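Local coordinates for protein AbiQ (Lactococcus lactis, PDB 4GLK) that acts as the toxin of a type III toxin-antitoxin system, an endoribonuclease held in check by repeats of its cognate antitoxin RNA, at residues 4-9 with 100-105. The protein carries 1 engineered substitution. Residues are numbered along the deposited sequence; the frame is centred on the assembly and turned at random.
Sequences RFFTVT and LIPLPL
T7 and I101 face each other as the antiparallel hydrogen-bonded pair that joins strand 100-102, at one edge of the sheet, to strand 4-8. T7 N reaches I101 O at 2.8 Å, and I101 N returns an equally short bond to T7 O. Two residues along each chain, L103 N meets F5 O at 3.1 Å from above the carbonyl plane. P102, having no N-H, fits the non-hydrogen-bonded place opposite F6.

The F6 ring, with CG anti to its carbonyl carbon (chi1 -66°), stands beside L100, and chi2 of -86° turns one face to L100 CD1. That methyl sits 3.9 Å from the ring centroid in a CH-pi contact, while CD2 leans on F6 CB; F47 meets the ring edge-to-face.

On the other face, T7 suits a partly exposed place because its branches differ. OG1 lies between the backbone N and the carbonyl carbon (chi1 65°), 3.4 Å from I101 CB, and shares a water with P102 O; CG2 touches L103 CD1. I101 CD1 meets T9 CG2 at 3.6 Å; T9 OG1 bonds E99 and caps helix 10-16 at Y12 N. F5 CB meets L103 CD2 at 4.0 Å. Its large buried ring crosses the L105 side chain at about a right angle and reaches M115 and L119.

Three backbone bonds thus set the edge strand's register; L100 on F6 adds apolar contact, while F5 and L105 link the following segment to helix 110-124.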
ATOM      1  N   ARG A   4       6.616   4.903  -6.950  1.00 23.86           N
ATOM      2  CA  ARG A   4       6.871   3.886  -7.966  1.00 23.17           C
ATOM      3  C   ARG A   4       6.151   2.632  -7.595  1.00 26.70           C
ATOM      4  O   ARG A   4       5.786   2.472  -6.436  1.00 26.16           O
ATOM      5  CB  ARG A   4       8.362   3.531  -7.968  1.00 27.58           C
ATOM      6  CG  ARG A   4       9.215   4.362  -8.845  1.00 38.23           C
ATOM      7  CD  ARG A   4      10.156   5.155  -8.008  1.00 50.31           C
ATOM      8  NE  ARG A   4      11.265   4.363  -7.482  1.00 52.89           N
ATOM      9  CZ  ARG A   4      12.072   4.796  -6.521  1.00 62.15           C
ATOM     10  NH1 ARG A   4      11.875   5.989  -5.974  1.00 44.53           N
ATOM     11  NH2 ARG A   4      13.075   4.052  -6.100  1.00 51.55           N
ATOM     12  N   PHE A   5       6.102   1.663  -8.530  1.00 24.17           N
ATOM     13  CA  PHE A   5       5.486   0.359  -8.302  1.00 23.28           C
ATOM     14  C   PHE A   5       6.520  -0.650  -7.871  1.00 24.76           C
ATOM     15  O   PHE A   5       7.634  -0.693  -8.399  1.00 23.20           O
ATOM     16  CB  PHE A   5       4.746  -0.151  -9.549  1.00 24.73           C
ATOM     17  CG  PHE A   5       3.457   0.550  -9.917  1.00 26.01           C
ATOM     18  CD1 PHE A   5       2.376   0.553  -9.046  1.00 29.23           C
ATOM     19  CD2 PHE A   5       3.296   1.131 -11.168  1.00 27.72           C
ATOM     20  CE1 PHE A   5       1.161   1.135  -9.412  1.00 30.18           C
ATOM     21  CE2 PHE A   5       2.093   1.750 -11.520  1.00 31.28           C
ATOM     22  CZ  PHE A   5       1.028   1.738 -10.640  1.00 29.52           C
ATOM     23  N   PHE A   6       6.142  -1.483  -6.922  1.00 20.14           N
ATOM     24  CA  PHE A   6       7.039  -2.512  -6.422  1.00 19.13           C
ATOM     25  C   PHE A   6       6.255  -3.743  -6.112  1.00 25.86           C
ATOM     26  O   PHE A   6       5.023  -3.694  -5.958  1.00 25.25           O
ATOM     27  CB  PHE A   6       7.680  -2.070  -5.091  1.00 20.33           C
ATOM     28  CG  PHE A   6       8.610  -0.887  -5.162  1.00 22.64           C
ATOM     29  CD1 PHE A   6       9.957  -1.058  -5.466  1.00 26.24           C
ATOM     30  CD2 PHE A   6       8.152   0.391  -4.889  1.00 25.31           C
ATOM     31  CE1 PHE A   6      10.814   0.043  -5.550  1.00 27.75           C
ATOM     32  CE2 PHE A   6       9.010   1.488  -4.971  1.00 29.27           C
ATOM     33  CZ  PHE A   6      10.341   1.303  -5.280  1.00 27.20           C
ATOM     34  N   THR A   7       6.998  -4.843  -5.946  1.00 22.22           N
ATOM     35  CA  THR A   7       6.509  -6.076  -5.387  1.00 22.10           C
ATOM     36  C   THR A   7       7.434  -6.309  -4.203  1.00 23.88           C
ATOM     37  O   THR A   7       8.469  -5.639  -4.055  1.00 20.45           O
ATOM     38  CB  THR A   7       6.428  -7.254  -6.391  1.00 34.21           C
ATOM     39  OG1 THR A   7       7.724  -7.632  -6.839  1.00 36.06           O
ATOM     40  CG2 THR A   7       5.459  -6.994  -7.567  1.00 32.36           C
ATOM     41  N   VAL A   8       7.029  -7.206  -3.323  1.00 20.60           N
ATOM     42  CA  VAL A   8       7.811  -7.552  -2.149  1.00 20.85           C
ATOM     43  C   VAL A   8       8.121  -9.043  -2.284  1.00 27.29           C
ATOM     44  O   VAL A   8       7.347  -9.767  -2.935  1.00 26.59           O
ATOM     45  CB  VAL A   8       7.063  -7.185  -0.830  1.00 24.37           C
ATOM     46  CG1 VAL A   8       7.940  -7.446   0.398  1.00 24.12           C
ATOM     47  CG2 VAL A   8       6.615  -5.721  -0.844  1.00 24.32           C
ATOM     48  N   THR A   9       9.273  -9.507  -1.743  1.00 25.02           N
ATOM     49  CA  THR A   9       9.606 -10.934  -1.837  1.00 24.53           C
ATOM     50  C   THR A   9       8.538 -11.759  -1.093  1.00 29.56           C
ATOM     51  O   THR A   9       8.071 -11.343  -0.021  1.00 28.31           O
ATOM     52  CB  THR A   9      11.000 -11.245  -1.253  1.00 31.00           C
ATOM     53  OG1 THR A   9      11.013 -10.936   0.132  1.00 27.91           O
ATOM     54  CG2 THR A   9      12.135 -10.520  -1.964  1.00 27.47           C
ATOM     55  N   LEU A 100      12.505  -5.323  -1.418  1.00 25.17           N
ATOM     56  CA  LEU A 100      11.775  -4.490  -2.366  1.00 25.73           C
ATOM     57  C   LEU A 100      12.145  -4.846  -3.811  1.00 27.59           C
ATOM     58  O   LEU A 100      13.320  -4.852  -4.152  1.00 27.28           O
ATOM     59  CB  LEU A 100      12.133  -3.032  -2.106  1.00 26.38           C
ATOM     60  CG  LEU A 100      11.117  -2.123  -1.459  1.00 32.48           C
ATOM     61  CD1 LEU A 100      11.342  -0.730  -1.976  1.00 34.00           C
ATOM     62  CD2 LEU A 100       9.638  -2.575  -1.694  1.00 32.90           C
ATOM     63  N   ILE A 101      11.148  -5.131  -4.666  1.00 22.65           N
ATOM     64  CA  ILE A 101      11.426  -5.518  -6.041  1.00 22.78           C
ATOM     65  C   ILE A 101      10.750  -4.569  -6.998  1.00 27.22           C
ATOM     66  O   ILE A 101       9.525  -4.596  -7.096  1.00 27.36           O
ATOM     67  CB  ILE A 101      11.038  -7.006  -6.299  1.00 26.22           C
ATOM     68  CG1 ILE A 101      11.658  -7.942  -5.228  1.00 27.79           C
ATOM     69  CG2 ILE A 101      11.433  -7.437  -7.721  1.00 23.44           C
ATOM     70  CD1 ILE A 101      11.001  -9.306  -5.125  1.00 42.84           C
ATOM     71  N   PRO A 102      11.508  -3.736  -7.741  1.00 24.73           N
ATOM     72  CA  PRO A 102      10.859  -2.818  -8.696  1.00 24.86           C
ATOM     73  C   PRO A 102       9.969  -3.561  -9.697  1.00 30.61           C
ATOM     74  O   PRO A 102      10.309  -4.665 -10.120  1.00 31.08           O
ATOM     75  CB  PRO A 102      12.042  -2.137  -9.389  1.00 26.19           C
ATOM     76  CG  PRO A 102      13.149  -2.237  -8.418  1.00 30.98           C
ATOM     77  CD  PRO A 102      12.979  -3.566  -7.753  1.00 26.73           C
ATOM     78  N   LEU A 103       8.806  -2.999 -10.023  1.00 27.68           N
ATOM     79  CA  LEU A 103       7.912  -3.690 -10.938  1.00 28.48           C
ATOM     80  C   LEU A 103       7.985  -3.173 -12.370  1.00 32.73           C
ATOM     81  O   LEU A 103       7.555  -2.054 -12.648  1.00 32.85           O
ATOM     82  CB  LEU A 103       6.474  -3.743 -10.406  1.00 28.69           C
ATOM     83  CG  LEU A 103       5.430  -4.346 -11.327  1.00 33.73           C
ATOM     84  CD1 LEU A 103       5.385  -5.863 -11.200  1.00 35.04           C
ATOM     85  CD2 LEU A 103       4.087  -3.759 -11.041  1.00 35.57           C
ATOM     86  N   PRO A 104       8.495  -4.001 -13.301  1.00 29.81           N
ATOM     87  CA  PRO A 104       8.563  -3.571 -14.706  1.00 29.74           C
ATOM     88  C   PRO A 104       7.194  -3.658 -15.373  1.00 33.62           C
ATOM     89  O   PRO A 104       6.452  -4.622 -15.157  1.00 31.89           O
ATOM     90  CB  PRO A 104       9.569  -4.555 -15.334  1.00 31.54           C
ATOM     91  CG  PRO A 104      10.120  -5.375 -14.179  1.00 36.01           C
ATOM     92  CD  PRO A 104       9.061  -5.352 -13.138  1.00 31.22           C
ATOM     93  N   LEU A 105       6.839  -2.616 -16.137  1.00 31.31           N
ATOM     94  CA  LEU A 105       5.570  -2.592 -16.845  1.00 31.35           C
ATOM     95  C   LEU A 105       5.823  -2.734 -18.316  1.00 38.99           C
ATOM     96  O   LEU A 105       6.711  -2.077 -18.869  1.00 39.35           O
ATOM     97  CB  LEU A 105       4.765  -1.295 -16.606  1.00 30.92           C
ATOM     98  CG  LEU A 105       4.243  -1.003 -15.199  1.00 35.68           C
ATOM     99  CD1 LEU A 105       3.534   0.336 -15.173  1.00 36.00           C
ATOM    100  CD2 LEU A 105       3.284  -2.095 -14.707  1.00 37.53           C
TER
HETATM  101  O   HOH W   1       8.310  -7.034  -9.351  1.00 43.46           O